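Local atomic coordinates of alpha-1,3-glucanase (Bacillus circulans, PDB entry 5ZRU), a protein that hydrolyses alpha-1,3-glucan as a GH 87-type glycoside hydrolase, this chain being the catalytic unit of a longer protein that probably also binds carbohydrate. Residues Val514-Asn519 and Thr552-Thr557; Ile451-Thr456 and Lys485-Thr490; Gln498-Gln503 and Ala541-Thr546; Gly473-Glu478 and Ile492-Thr497. All coordinates share one frame; numbering follows the deposited sequence.

Contact 1: Val514-Asn519 and Thr552-Thr557; sequences VFNNIN and TFNNLT. With CA (calcium ion), chain K.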
loop_
_atom_site.group_PDB
_atom_site.type_symbol
_atom_site.label_atom_id
_atom_site.label_comp_id
_atom_site.label_asym_id
_atom_site.label_seq_id
_atom_site.Cartn_x
_atom_site.Cartn_y
_atom_site.Cartn_z
ATOM N N VAL A 514 -14.424 -19.561 -11.495
ATOM C CA VAL A 514 -13.906 -19.857 -12.829
ATOM C C VAL A 514 -12.580 -19.138 -13.034
ATOM O O VAL A 514 -12.457 -17.948 -12.719
ATOM C CB VAL A 514 -14.908 -19.453 -13.927
ATOM C CG1 VAL A 514 -14.329 -19.775 -15.310
ATOM C CG2 VAL A 514 -16.244 -20.163 -13.712
ATOM N N PHE A 515 -11.598 -19.859 -13.579
ATOM C CA PHE A 515 -10.257 -19.348 -13.845
ATOM C C PHE A 515 -9.959 -19.544 -15.326
ATOM O O PHE A 515 -9.754 -20.680 -15.768
ATOM C CB PHE A 515 -9.206 -20.099 -13.025
ATOM C CG PHE A 515 -9.199 -19.781 -11.563
ATOM C CD1 PHE A 515 -10.085 -20.405 -10.696
ATOM C CD2 PHE A 515 -8.256 -18.898 -11.041
ATOM C CE1 PHE A 515 -10.052 -20.131 -9.335
ATOM C CE2 PHE A 515 -8.213 -18.625 -9.684
ATOM C CZ PHE A 515 -9.126 -19.241 -8.830
ATOM N N ASN A 516 -9.895 -18.456 -16.090
ATOM C CA ASN A 516 -9.645 -18.555 -17.524
ATOM C C ASN A 516 -8.304 -17.923 -17.877
ATOM O O ASN A 516 -7.957 -16.860 -17.356
ATOM C CB ASN A 516 -10.773 -17.879 -18.324
ATOM C CG ASN A 516 -12.125 -18.573 -18.137
ATOM O OD1 ASN A 516 -12.192 -19.774 -17.890
ATOM N ND2 ASN A 516 -13.196 -17.809 -18.237
ATOM N N ASN A 517 -7.543 -18.584 -18.754
ATOM C CA ASN A 517 -6.288 -18.034 -19.283
ATOM C C ASN A 517 -5.317 -17.689 -18.151
ATOM O O ASN A 517 -4.831 -16.564 -18.046
ATOM C CB ASN A 517 -6.539 -16.796 -20.160
ATOM C CG ASN A 517 -7.685 -16.986 -21.157
ATOM O OD1 ASN A 517 -7.905 -18.080 -21.677
ATOM N ND2 ASN A 517 -8.412 -15.905 -21.430
ATOM N N ILE A 518 -5.041 -18.672 -17.297
ATOM C CA ILE A 518 -4.107 -18.524 -16.184
ATOM C C ILE A 518 -2.761 -19.105 -16.596
ATOM O O ILE A 518 -2.700 -20.224 -17.125
ATOM C CB ILE A 518 -4.629 -19.232 -14.921
ATOM C CG1 ILE A 518 -6.097 -18.859 -14.632
ATOM C CG2 ILE A 518 -3.707 -18.950 -13.723
ATOM C CD1 ILE A 518 -6.366 -17.392 -14.419
ATOM N N ASN A 519 -1.680 -18.364 -16.346
ATOM C CA ASN A 519 -0.322 -18.861 -16.558
ATOM C C ASN A 519 0.402 -18.908 -15.223
ATOM O O ASN A 519 0.602 -17.869 -14.584
ATOM C CB ASN A 519 0.453 -17.983 -17.543
ATOM C CG ASN A 519 -0.179 -17.963 -18.917
ATOM O OD1 ASN A 519 -0.507 -19.012 -19.475
ATOM N ND2 ASN A 519 -0.363 -16.764 -19.468
ATOM N N THR A 552 -13.381 -24.320 -11.860
ATOM C CA THR A 552 -13.195 -24.676 -13.261
ATOM C C THR A 552 -12.086 -23.823 -13.854
ATOM O O THR A 552 -12.112 -22.592 -13.731
ATOM C CB THR A 552 -14.490 -24.479 -14.057
ATOM O OG1 THR A 552 -15.510 -25.323 -13.514
ATOM C CG2 THR A 552 -14.271 -24.827 -15.529
ATOM N N PHE A 553 -11.111 -24.479 -14.473
ATOM C CA PHE A 553 -10.023 -23.822 -15.179
ATOM C C PHE A 553 -10.182 -24.079 -16.671
ATOM O O PHE A 553 -10.379 -25.228 -17.086
ATOM C CB PHE A 553 -8.665 -24.344 -14.704
ATOM C CG PHE A 553 -8.252 -23.833 -13.348
ATOM C CD1 PHE A 553 -8.882 -24.281 -12.199
ATOM C CD2 PHE A 553 -7.222 -22.914 -13.231
ATOM C CE1 PHE A 553 -8.504 -23.813 -10.943
ATOM C CE2 PHE A 553 -6.830 -22.439 -11.977
ATOM C CZ PHE A 553 -7.470 -22.891 -10.837
ATOM N N ASN A 554 -10.117 -23.013 -17.465
ATOM C CA ASN A 554 -10.049 -23.098 -18.918
ATOM C C ASN A 554 -8.739 -22.470 -19.365
ATOM O O ASN A 554 -8.420 -21.353 -18.953
ATOM C CB ASN A 554 -11.227 -22.372 -19.578
ATOM C CG ASN A 554 -12.574 -22.959 -19.184
ATOM O OD1 ASN A 554 -12.971 -24.001 -19.695
ATOM N ND2 ASN A 554 -13.282 -22.291 -18.274
ATOM N N ASN A 555 -7.983 -23.183 -20.199
ATOM C CA ASN A 555 -6.716 -22.676 -20.736
ATOM C C ASN A 555 -5.751 -22.303 -19.608
ATOM O O ASN A 555 -5.353 -21.147 -19.436
ATOM C CB ASN A 555 -6.942 -21.478 -21.670
ATOM C CG ASN A 555 -5.663 -21.015 -22.326
ATOM O OD1 ASN A 555 -4.770 -21.821 -22.563
ATOM N ND2 ASN A 555 -5.556 -19.712 -22.611
ATOM N N LEU A 556 -5.378 -23.311 -18.833
ATOM C CA LEU A 556 -4.365 -23.177 -17.799
ATOM C C LEU A 556 -3.024 -23.627 -18.363
ATOM O O LEU A 556 -2.945 -24.679 -19.010
ATOM C CB LEU A 556 -4.735 -24.026 -16.581
ATOM C CG LEU A 556 -3.642 -24.182 -15.521
ATOM C CD1 LEU A 556 -3.354 -22.843 -14.849
ATOM C CD2 LEU A 556 -4.054 -25.235 -14.498
ATOM N N THR A 557 -1.972 -22.837 -18.143
ATOM C CA THR A 557 -0.623 -23.298 -18.439
ATOM C C THR A 557 0.208 -23.316 -17.165
ATOM O O THR A 557 0.046 -22.450 -16.300
ATOM C CB THR A 557 0.092 -22.438 -19.490
ATOM O OG1 THR A 557 0.465 -21.175 -18.910
ATOM C CG2 THR A 557 -0.793 -22.220 -20.709
HETATM CA CA CA K . -2.962 -21.446 -23.688
HETATM O O HOH W 1 -6.911 -21.240 -16.510
HETATM O O HOH W 2 -3.176 -19.513 -20.113
#
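Phe-515 and Phe-553 both set CG anti to the carbonyl carbon and beside the backbone N (chi1 -73° and -75°), which sends the two rings off parallel strands side by side into an offset stack. The Phe-515 and Phe-553 ring planes are 3° from parallel, with centroids 4.5 Å apart. The slip brings Phe-553 CZ over one face of the Phe-515 ring and puts Phe-515 CB over the Phe-553 ring, 3.6 Å from its centroid, a CH-pi contact. Phe-489 stacks with Phe-515 in turn. On the other face of the sheet, Asn-554 ND2 donates to Asn-516 OD1 at 2.8 Å, and that oxygen lies near the Asn-554 amide plane. At the corner, Asn-517 and Asn-555 both take left-handed helical backbone angles. Asn-555 ND2 reaches Asn-517 OD1 at 3.0 Å from above the carbonyl plane, off its lone pairs, while Asn-555 OD1 binds a calcium ion at 2.2 Å; the metal probably polarises this amide and sharpens its N-H as a donor. Water 1 bridges Asn-554 O and Ile-518 N, whose bond to Asn-555 O is weak. Past the corner Leu-556 CD1 packs against Ile-518 CB at 3.8 Å. Phenylalanines stacked on one face and asparagines paired at the corner, in register on successive coils, are typical of the right-handed parallel beta-helix of pectate-lyase-like proteins.

Contact 2: Ile451-Thr456 and Lys485-Thr490; sequences IVFSDT and KNVTFT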
loop_
_atom_site.group_PDB
_atom_site.type_symbol
_atom_site.label_atom_id
_atom_site.label_comp_id
_atom_site.label_asym_id
_atom_site.label_seq_id
_atom_site.Cartn_x
_atom_site.Cartn_y
_atom_site.Cartn_z
ATOM N N ILE A 451 -17.965 -11.248 -9.240
ATOM C CA ILE A 451 -16.745 -10.495 -8.985
ATOM C C ILE A 451 -15.700 -10.952 -9.993
ATOM O O ILE A 451 -15.641 -12.138 -10.333
ATOM C CB ILE A 451 -16.275 -10.719 -7.527
ATOM C CG1 ILE A 451 -17.145 -9.912 -6.557
ATOM C CG2 ILE A 451 -14.770 -10.433 -7.352
ATOM C CD1 ILE A 451 -16.944 -10.294 -5.085
ATOM N N VAL A 452 -14.896 -10.014 -10.498
ATOM C CA VAL A 452 -13.955 -10.300 -11.576
ATOM C C VAL A 452 -12.559 -9.841 -11.177
ATOM O O VAL A 452 -12.383 -8.707 -10.718
ATOM C CB VAL A 452 -14.374 -9.614 -12.891
ATOM C CG1 VAL A 452 -13.264 -9.733 -13.927
ATOM C CG2 VAL A 452 -15.664 -10.221 -13.415
ATOM N N PHE A 453 -11.569 -10.713 -11.382
ATOM C CA PHE A 453 -10.154 -10.351 -11.390
ATOM C C PHE A 453 -9.622 -10.616 -12.788
ATOM O O PHE A 453 -9.852 -11.697 -13.340
ATOM C CB PHE A 453 -9.342 -11.175 -10.383
ATOM C CG PHE A 453 -9.749 -10.972 -8.947
ATOM C CD1 PHE A 453 -10.768 -11.727 -8.381
ATOM C CD2 PHE A 453 -9.096 -10.034 -8.161
ATOM C CE1 PHE A 453 -11.131 -11.549 -7.059
ATOM C CE2 PHE A 453 -9.458 -9.845 -6.836
ATOM C CZ PHE A 453 -10.476 -10.608 -6.281
ATOM N N SER A 454 -8.912 -9.653 -13.371
ATOM C CA SER A 454 -8.423 -9.914 -14.717
ATOM C C SER A 454 -7.153 -9.137 -14.997
ATOM O O SER A 454 -6.832 -8.152 -14.323
ATOM C CB SER A 454 -9.464 -9.565 -15.788
ATOM O OG SER A 454 -9.453 -8.169 -16.042
ATOM N N ASP A 455 -6.439 -9.613 -16.015
ATOM C CA ASP A 455 -5.360 -8.879 -16.659
ATOM C C ASP A 455 -4.314 -8.446 -15.642
ATOM O O ASP A 455 -3.969 -7.273 -15.531
ATOM C CB ASP A 455 -5.928 -7.687 -17.435
ATOM C CG ASP A 455 -6.797 -8.130 -18.591
ATOM O OD1 ASP A 455 -6.226 -8.521 -19.631
ATOM O OD2 ASP A 455 -8.040 -8.124 -18.447
ATOM N N THR A 456 -3.814 -9.407 -14.876
ATOM C CA THR A 456 -3.025 -9.055 -13.704
ATOM C C THR A 456 -1.800 -9.949 -13.626
ATOM O O THR A 456 -1.883 -11.150 -13.892
ATOM C CB THR A 456 -3.874 -9.161 -12.429
ATOM O OG1 THR A 456 -4.840 -8.100 -12.417
ATOM C CG2 THR A 456 -3.011 -9.068 -11.159
ATOM N N LYS A 485 -18.528 -17.275 -3.710
ATOM C CA LYS A 485 -19.474 -17.565 -4.781
ATOM C C LYS A 485 -19.394 -16.515 -5.884
ATOM O O LYS A 485 -19.325 -15.318 -5.599
ATOM C CB LYS A 485 -20.898 -17.617 -4.214
ATOM C CG LYS A 485 -21.987 -17.683 -5.239
ATOM C CD LYS A 485 -23.339 -18.019 -4.600
ATOM C CE LYS A 485 -23.884 -16.904 -3.728
ATOM N NZ LYS A 485 -25.354 -17.122 -3.473
ATOM N N ASN A 486 -19.402 -16.977 -7.142
ATOM C CA ASN A 486 -19.493 -16.145 -8.349
ATOM C C ASN A 486 -18.266 -15.236 -8.511
ATOM O O ASN A 486 -18.326 -14.004 -8.416
ATOM C CB ASN A 486 -20.795 -15.329 -8.360
ATOM C CG ASN A 486 -22.038 -16.208 -8.425
ATOM O OD1 ASN A 486 -21.999 -17.324 -8.948
ATOM N ND2 ASN A 486 -23.145 -15.706 -7.893
ATOM N N VAL A 487 -17.136 -15.882 -8.788
ATOM C CA VAL A 487 -15.864 -15.192 -8.967
ATOM C C VAL A 487 -15.208 -15.724 -10.232
ATOM O O VAL A 487 -15.170 -16.939 -10.454
ATOM C CB VAL A 487 -14.920 -15.368 -7.757
ATOM C CG1 VAL A 487 -13.730 -14.427 -7.895
ATOM C CG2 VAL A 487 -15.644 -15.101 -6.444
ATOM N N THR A 488 -14.703 -14.816 -11.062
ATOM C CA THR A 488 -14.000 -15.180 -12.284
ATOM C C THR A 488 -12.637 -14.513 -12.275
ATOM O O THR A 488 -12.535 -13.319 -11.967
ATOM C CB THR A 488 -14.789 -14.749 -13.524
ATOM O OG1 THR A 488 -16.114 -15.288 -13.456
ATOM C CG2 THR A 488 -14.099 -15.240 -14.807
ATOM N N PHE A 489 -11.602 -15.289 -12.605
ATOM C CA PHE A 489 -10.234 -14.818 -12.790
ATOM C C PHE A 489 -9.873 -15.042 -14.249
ATOM O O PHE A 489 -9.982 -16.169 -14.743
ATOM C CB PHE A 489 -9.243 -15.575 -11.901
ATOM C CG PHE A 489 -9.513 -15.453 -10.439
ATOM C CD1 PHE A 489 -10.521 -16.186 -9.840
ATOM C CD2 PHE A 489 -8.737 -14.615 -9.657
ATOM C CE1 PHE A 489 -10.759 -16.086 -8.489
ATOM C CE2 PHE A 489 -8.980 -14.498 -8.304
ATOM C CZ PHE A 489 -9.991 -15.236 -7.719
ATOM N N THR A 490 -9.450 -13.986 -14.943
ATOM C CA THR A 490 -9.152 -14.122 -16.366
ATOM C C THR A 490 -7.857 -13.395 -16.709
ATOM O O THR A 490 -7.672 -12.242 -16.317
ATOM C CB THR A 490 -10.315 -13.583 -17.211
ATOM O OG1 THR A 490 -11.515 -14.269 -16.830
ATOM C CG2 THR A 490 -10.044 -13.821 -18.696
HETATM O O HOH W 3 -17.646 -13.204 -12.038
#
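Strands 451-454 and 487-490 pair in parallel register, Ile-451 beside Val-487 through Ser-454 beside Thr-490, on successive coils of the beta-helix. Five backbone hydrogen bonds join them, the first from Ile-451 N to Asn-486 O. On the inner face Phe-453 and Phe-489 both set CG anti to the carbonyl carbon (chi1 -63° and -60°), which sends their near-parallel rings off the strands the same way, slid so far that they barely overlap: centroids are 4.8 Å apart, yet Phe-453 CD1 comes within 3.3 Å of Phe-489 CE2. Val-487 CG1 sits in plane at the Phe-453 ring edge, 4.0 Å from CE1, while the Phe-412 ring and Met-436 also meet this side chain. Cut back to an alanine, Phe-453 would be likely to leave a gap beside Val-487 and let the Phe-489 ring turn more freely. Apolar packing thus holds the inner face, whereas on the face of Val-452 and Thr-488, Thr-488 OG1 shares water 3 with the backbone Ile-451 O, and Ser-454 OG is taken up by Asp-455 OD2.

Contact 3: Gln498-Gln503 and Ala541-Thr546; sequences QRSAIQ and AIYTYT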
loop_
_atom_site.group_PDB
_atom_site.type_symbol
_atom_site.label_atom_id
_atom_site.label_comp_id
_atom_site.label_asym_id
_atom_site.label_seq_id
_atom_site.Cartn_x
_atom_site.Cartn_y
_atom_site.Cartn_z
ATOM N N GLN A 498 5.787 -18.368 -3.835
ATOM C CA GLN A 498 6.533 -18.906 -2.698
ATOM C C GLN A 498 6.082 -20.321 -2.358
ATOM O O GLN A 498 6.906 -21.240 -2.276
ATOM C CB GLN A 498 6.378 -17.968 -1.491
ATOM C CG GLN A 498 6.884 -16.538 -1.791
ATOM C CD GLN A 498 6.860 -15.615 -0.582
ATOM O OE1 GLN A 498 6.935 -16.063 0.564
ATOM N NE2 GLN A 498 6.753 -14.312 -0.837
ATOM N N ARG A 499 4.783 -20.516 -2.131
ATOM C CA ARG A 499 4.263 -21.861 -1.896
ATOM C C ARG A 499 3.330 -22.236 -3.051
ATOM O O ARG A 499 3.801 -22.392 -4.177
ATOM C CB ARG A 499 3.578 -21.957 -0.522
ATOM C CG ARG A 499 3.298 -23.412 -0.066
ATOM C CD ARG A 499 4.592 -24.260 0.046
ATOM N NE ARG A 499 4.330 -25.567 0.664
ATOM C CZ ARG A 499 4.195 -25.750 1.976
ATOM N NH1 ARG A 499 4.318 -24.721 2.801
ATOM N NH2 ARG A 499 3.952 -26.964 2.470
ATOM N N SER A 500 2.024 -22.383 -2.824
ATOM C CA SER A 500 1.126 -22.751 -3.916
ATOM C C SER A 500 0.537 -21.516 -4.594
ATOM O O SER A 500 0.248 -20.510 -3.942
ATOM C CB SER A 500 -0.002 -23.671 -3.427
ATOM O OG SER A 500 0.525 -24.921 -3.002
ATOM N N ALA A 501 0.361 -21.596 -5.917
ATOM C CA ALA A 501 -0.117 -20.432 -6.664
ATOM C C ALA A 501 -1.571 -20.100 -6.332
ATOM O O ALA A 501 -1.916 -18.935 -6.105
ATOM C CB ALA A 501 0.046 -20.661 -8.172
ATOM N N ILE A 502 -2.447 -21.097 -6.327
ATOM C CA ILE A 502 -3.869 -20.883 -6.071
ATOM C C ILE A 502 -4.297 -21.835 -4.963
ATOM O O ILE A 502 -4.068 -23.045 -5.069
ATOM C CB ILE A 502 -4.715 -21.113 -7.336
ATOM C CG1 ILE A 502 -4.222 -20.215 -8.470
ATOM C CG2 ILE A 502 -6.185 -20.832 -7.060
ATOM C CD1 ILE A 502 -4.850 -20.561 -9.805
ATOM N N GLN A 503 -4.917 -21.290 -3.908
ATOM C CA GLN A 503 -5.226 -22.036 -2.682
ATOM C C GLN A 503 -6.683 -21.827 -2.286
ATOM O O GLN A 503 -7.158 -20.684 -2.237
ATOM C CB GLN A 503 -4.298 -21.597 -1.535
ATOM C CG GLN A 503 -4.666 -22.111 -0.139
ATOM C CD GLN A 503 -3.553 -21.854 0.877
ATOM O OE1 GLN A 503 -2.378 -21.962 0.547
ATOM N NE2 GLN A 503 -3.924 -21.509 2.110
ATOM N N ALA A 541 0.698 -25.855 -8.161
ATOM C CA ALA A 541 -0.068 -24.909 -8.971
ATOM C C ALA A 541 -1.434 -24.633 -8.353
ATOM O O ALA A 541 -1.865 -23.479 -8.261
ATOM C CB ALA A 541 -0.234 -25.441 -10.391
ATOM N N ILE A 542 -2.148 -25.687 -7.956
ATOM C CA ILE A 542 -3.469 -25.562 -7.352
ATOM C C ILE A 542 -3.511 -26.437 -6.111
ATOM O O ILE A 542 -3.119 -27.608 -6.160
ATOM C CB ILE A 542 -4.590 -25.966 -8.330
ATOM C CG1 ILE A 542 -4.472 -25.164 -9.633
ATOM C CG2 ILE A 542 -5.955 -25.777 -7.686
ATOM C CD1 ILE A 542 -5.379 -25.681 -10.768
ATOM N N TYR A 543 -4.046 -25.885 -5.027
ATOM C CA TYR A 543 -4.033 -26.497 -3.703
ATOM C C TYR A 543 -5.393 -26.307 -3.060
ATOM O O TYR A 543 -5.910 -25.191 -3.040
ATOM C CB TYR A 543 -2.930 -25.838 -2.853
ATOM C CG TYR A 543 -2.898 -26.157 -1.374
ATOM C CD1 TYR A 543 -2.900 -27.472 -0.914
ATOM C CD2 TYR A 543 -2.787 -25.133 -0.438
ATOM C CE1 TYR A 543 -2.837 -27.753 0.458
ATOM C CE2 TYR A 543 -2.717 -25.400 0.920
ATOM C CZ TYR A 543 -2.740 -26.711 1.360
ATOM O OH TYR A 543 -2.649 -26.962 2.708
ATOM N N THR A 544 -5.984 -27.381 -2.535
ATOM C CA THR A 544 -7.123 -27.222 -1.646
ATOM C C THR A 544 -6.876 -28.007 -0.366
ATOM O O THR A 544 -6.212 -29.050 -0.366
ATOM C CB THR A 544 -8.468 -27.659 -2.280
ATOM O OG1 THR A 544 -8.651 -29.070 -2.112
ATOM C CG2 THR A 544 -8.541 -27.284 -3.786
ATOM N N TYR A 545 -7.373 -27.459 0.736
ATOM C CA TYR A 545 -7.411 -28.151 2.018
ATOM C C TYR A 545 -8.849 -28.221 2.523
ATOM O O TYR A 545 -9.102 -28.250 3.729
ATOM C CB TYR A 545 -6.478 -27.490 3.038
ATOM C CG TYR A 545 -6.730 -26.023 3.290
ATOM C CD1 TYR A 545 -6.266 -25.054 2.395
ATOM C CD2 TYR A 545 -7.401 -25.596 4.433
ATOM C CE1 TYR A 545 -6.494 -23.708 2.616
ATOM C CE2 TYR A 545 -7.628 -24.238 4.668
ATOM C CZ TYR A 545 -7.164 -23.301 3.753
ATOM O OH TYR A 545 -7.381 -21.957 3.961
ATOM N N THR A 546 -9.797 -28.210 1.587
ATOM C CA THR A 546 -11.184 -28.562 1.843
ATOM C C THR A 546 -11.650 -29.508 0.750
ATOM O O THR A 546 -11.182 -29.441 -0.391
ATOM C CB THR A 546 -12.119 -27.336 1.890
ATOM O OG1 THR A 546 -13.456 -27.755 2.191
ATOM C CG2 THR A 546 -12.141 -26.594 0.557
#
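Gln-503 lies alongside Tyr-543, both with CG anti to the backbone N (chi1 170° in each), and its extended chain carries OE1 to the edge of the tyrosine ring, in its plane, 3.3 Å from Tyr-543 CD2. Amide and ring stand perpendicular. Tyr-545 crosses the same glutamine obliquely: Gln-503 CG meets its edge in plane, 3.7 Å from Tyr-545 CE1, and NE2 is 3.4 Å from that carbon. Next to them, Ser-500 OG rests 3.6 Å from Tyr-543 CB. Gln-503 and Tyr-543 lie on one face of neighbouring parallel strands of the beta-helix, while Ile-502 and Ile-542 point from the other face to the packed rings of Phe-515 and Phe-553. Tyr-543 N donates to Ile-502 O at 2.8 Å and Ile-502 N to Ala-541 O at 3.1 Å; both bonds are bent, and the second is the longer. Farther out, Gln-503 NE2 is hydrogen-bonded to Glu-471 O. Without the amide, as with an alanine here, Glu-471 O is likely to lose its donor and a gap to open against the edges of Tyr-543 and Tyr-545. Ser-500 OG bonds to Ala-540 N, Tyr-543 OH pairs with Ser-534 OG, and Phe-533 stacks on Tyr-545.

Contact 4: Gly473-Glu478 and Ile492-Thr497; sequences GAIDLE and IDIINT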
loop_
_atom_site.group_PDB
_atom_site.type_symbol
_atom_site.label_atom_id
_atom_site.label_comp_id
_atom_site.label_asym_id
_atom_site.label_seq_id
_atom_site.Cartn_x
_atom_site.Cartn_y
_atom_site.Cartn_z
ATOM N N GLY A 473 -2.012 -18.970 -0.647
ATOM C CA GLY A 473 -1.757 -18.949 -2.069
ATOM C C GLY A 473 -1.371 -17.564 -2.549
ATOM O O GLY A 473 -1.627 -16.556 -1.892
ATOM N N ALA A 474 -0.695 -17.511 -3.696
ATOM C CA ALA A 474 -0.574 -16.228 -4.384
ATOM C C ALA A 474 -1.958 -15.640 -4.624
ATOM O O ALA A 474 -2.172 -14.429 -4.482
ATOM C CB ALA A 474 0.195 -16.399 -5.701
ATOM N N ILE A 475 -2.910 -16.492 -4.989
ATOM C CA ILE A 475 -4.340 -16.203 -4.909
ATOM C C ILE A 475 -4.899 -17.118 -3.834
ATOM O O ILE A 475 -4.751 -18.342 -3.927
ATOM C CB ILE A 475 -5.048 -16.443 -6.251
ATOM C CG1 ILE A 475 -4.486 -15.525 -7.341
ATOM C CG2 ILE A 475 -6.564 -16.268 -6.106
ATOM C CD1 ILE A 475 -5.129 -15.766 -8.723
ATOM N N ASP A 476 -5.544 -16.541 -2.817
ATOM C CA ASP A 476 -5.983 -17.315 -1.658
ATOM C C ASP A 476 -7.465 -17.090 -1.417
ATOM O O ASP A 476 -7.900 -15.957 -1.181
ATOM C CB ASP A 476 -5.171 -16.957 -0.407
ATOM C CG ASP A 476 -5.313 -17.999 0.684
ATOM O OD1 ASP A 476 -6.262 -17.903 1.501
ATOM O OD2 ASP A 476 -4.499 -18.941 0.693
ATOM N N LEU A 477 -8.235 -18.170 -1.447
ATOM C CA LEU A 477 -9.671 -18.108 -1.253
ATOM C C LEU A 477 -10.038 -18.955 -0.043
ATOM O O LEU A 477 -9.712 -20.145 0.015
ATOM C CB LEU A 477 -10.412 -18.590 -2.502
ATOM C CG LEU A 477 -9.968 -17.940 -3.826
ATOM C CD1 LEU A 477 -10.708 -18.570 -5.004
ATOM C CD2 LEU A 477 -10.204 -16.424 -3.802
ATOM N N GLU A 478 -10.737 -18.344 0.905
ATOM C CA GLU A 478 -11.016 -18.970 2.193
ATOM C C GLU A 478 -12.505 -18.834 2.478
ATOM O O GLU A 478 -13.002 -17.722 2.664
ATOM C CB GLU A 478 -10.181 -18.322 3.295
ATOM C CG GLU A 478 -10.450 -18.874 4.677
ATOM C CD GLU A 478 -9.746 -18.069 5.756
ATOM O OE1 GLU A 478 -8.506 -17.923 5.679
ATOM O OE2 GLU A 478 -10.443 -17.558 6.660
ATOM N N ILE A 492 -4.473 -14.042 -15.903
ATOM C CA ILE A 492 -3.640 -13.815 -14.723
ATOM C C ILE A 492 -2.323 -14.536 -14.936
ATOM O O ILE A 492 -2.315 -15.735 -15.236
ATOM C CB ILE A 492 -4.301 -14.318 -13.423
ATOM C CG1 ILE A 492 -5.776 -13.901 -13.329
ATOM C CG2 ILE A 492 -3.478 -13.876 -12.197
ATOM C CD1 ILE A 492 -6.013 -12.431 -13.100
ATOM N N ASP A 493 -1.215 -13.821 -14.745
ATOM C CA ASP A 493 0.113 -14.421 -14.774
ATOM C C ASP A 493 0.634 -14.469 -13.347
ATOM O O ASP A 493 0.697 -13.432 -12.676
ATOM C CB ASP A 493 1.056 -13.624 -15.672
ATOM C CG ASP A 493 0.630 -13.670 -17.126
ATOM O OD1 ASP A 493 0.911 -14.684 -17.793
ATOM O OD2 ASP A 493 -0.017 -12.708 -17.583
ATOM N N ILE A 494 0.986 -15.668 -12.884
ATOM C CA ILE A 494 1.419 -15.891 -11.509
ATOM C C ILE A 494 2.829 -16.461 -11.567
ATOM O O ILE A 494 3.017 -17.627 -11.941
ATOM C CB ILE A 494 0.474 -16.829 -10.743
ATOM C CG1 ILE A 494 -1.000 -16.532 -11.089
ATOM C CG2 ILE A 494 0.691 -16.678 -9.243
ATOM C CD1 ILE A 494 -2.023 -17.423 -10.352
ATOM N N ILE A 495 3.813 -15.659 -11.158
ATOM C CA ILE A 495 5.223 -15.938 -11.414
ATOM C C ILE A 495 5.976 -16.126 -10.103
ATOM O O ILE A 495 5.900 -15.276 -9.207
ATOM C CB ILE A 495 5.856 -14.808 -12.243
ATOM C CG1 ILE A 495 5.109 -14.671 -13.575
ATOM C CG2 ILE A 495 7.352 -15.034 -12.423
ATOM C CD1 ILE A 495 5.277 -13.322 -14.208
ATOM N N ASN A 496 6.733 -17.227 -10.015
ATOM C CA ASN A 496 7.660 -17.487 -8.908
ATOM C C ASN A 496 6.974 -17.398 -7.547
ATOM O O ASN A 496 7.433 -16.706 -6.634
ATOM C CB ASN A 496 8.864 -16.549 -8.974
ATOM C CG ASN A 496 9.920 -17.044 -9.943
ATOM O OD1 ASN A 496 9.980 -18.239 -10.242
ATOM N ND2 ASN A 496 10.749 -16.131 -10.450
ATOM N N THR A 497 5.891 -18.154 -7.403
ATOM C CA THR A 497 5.130 -18.172 -6.162
ATOM C C THR A 497 5.905 -18.893 -5.058
ATOM O O THR A 497 6.595 -19.888 -5.303
ATOM C CB THR A 497 3.772 -18.834 -6.397
ATOM O OG1 THR A 497 2.964 -17.977 -7.226
ATOM C CG2 THR A 497 3.046 -19.093 -5.072
#
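Ala-474, a single residue with helical backbone angles just before strand 475-478, comes closest to Thr-497, their CA atoms 6.3 Å apart, and no hydrogen bond joins the two segments, which meet by side chains alone. The CB of Ala-474 points toward segment 492-497 and touches Ile-494 CG2 at 3.6 Å and Thr-497 OG1 at 3.5 Å, both on the side facing that segment, with the Thr-497 methyl a little farther off. Ile-494 makes two contacts with its two branches. CG2, anti to the backbone N, goes to the alanine, while CG1 and an extended chi2 of -179° carry CD1 to Ile-475. The isoleucines cross at about a right angle and touch end to end, Ile-475 CD1 being 3.9 Å from Ile-494 CD1. The same Ile-475 methyl also reaches Ile-492 CG2, at 4.3 Å. Ile-458 packs on all three isoleucines, Phe-489 touches Ile-475 and Ile-502 touches Ile-494, so the contact lies within the interior of the beta-helix, joining two of its faces. The start of the strand is pinned from within its own segment: Gly-473 N donates to Asp-476 OD2 at 2.8 Å, on the anti lone pair, while Asp-476 OD1 forms a salt bridge with Arg-472. Apart from the threonine hydroxyl, the groups that meet are hydrocarbon, so the two faces probably cohere here through apolar packing and exclusion of water.

In the fold
From the N terminus, strand 451-454 opens contact 2, and 473-478 opens contact 4 before 485-490 closes contact 2 over 28 intervening residues; 492-497 then closes contact 4, so these two loops cross. Contact 3 opens at once with 498-503, contact 1 follows with 514-519, and they close in the same order at 541-546 and 552-557, crossing likewise. Contacts 1, 2 and 3 join corresponding strands of successive coils, whereas contact 4 ties two faces across the interior. Strand 487-495 links contacts 2 and 4 and pairs with 513-523 of contact 1; strands 475-478 and 502-505 pair between contacts 4 and 3. All lie in the C-terminal part of the beta-helix.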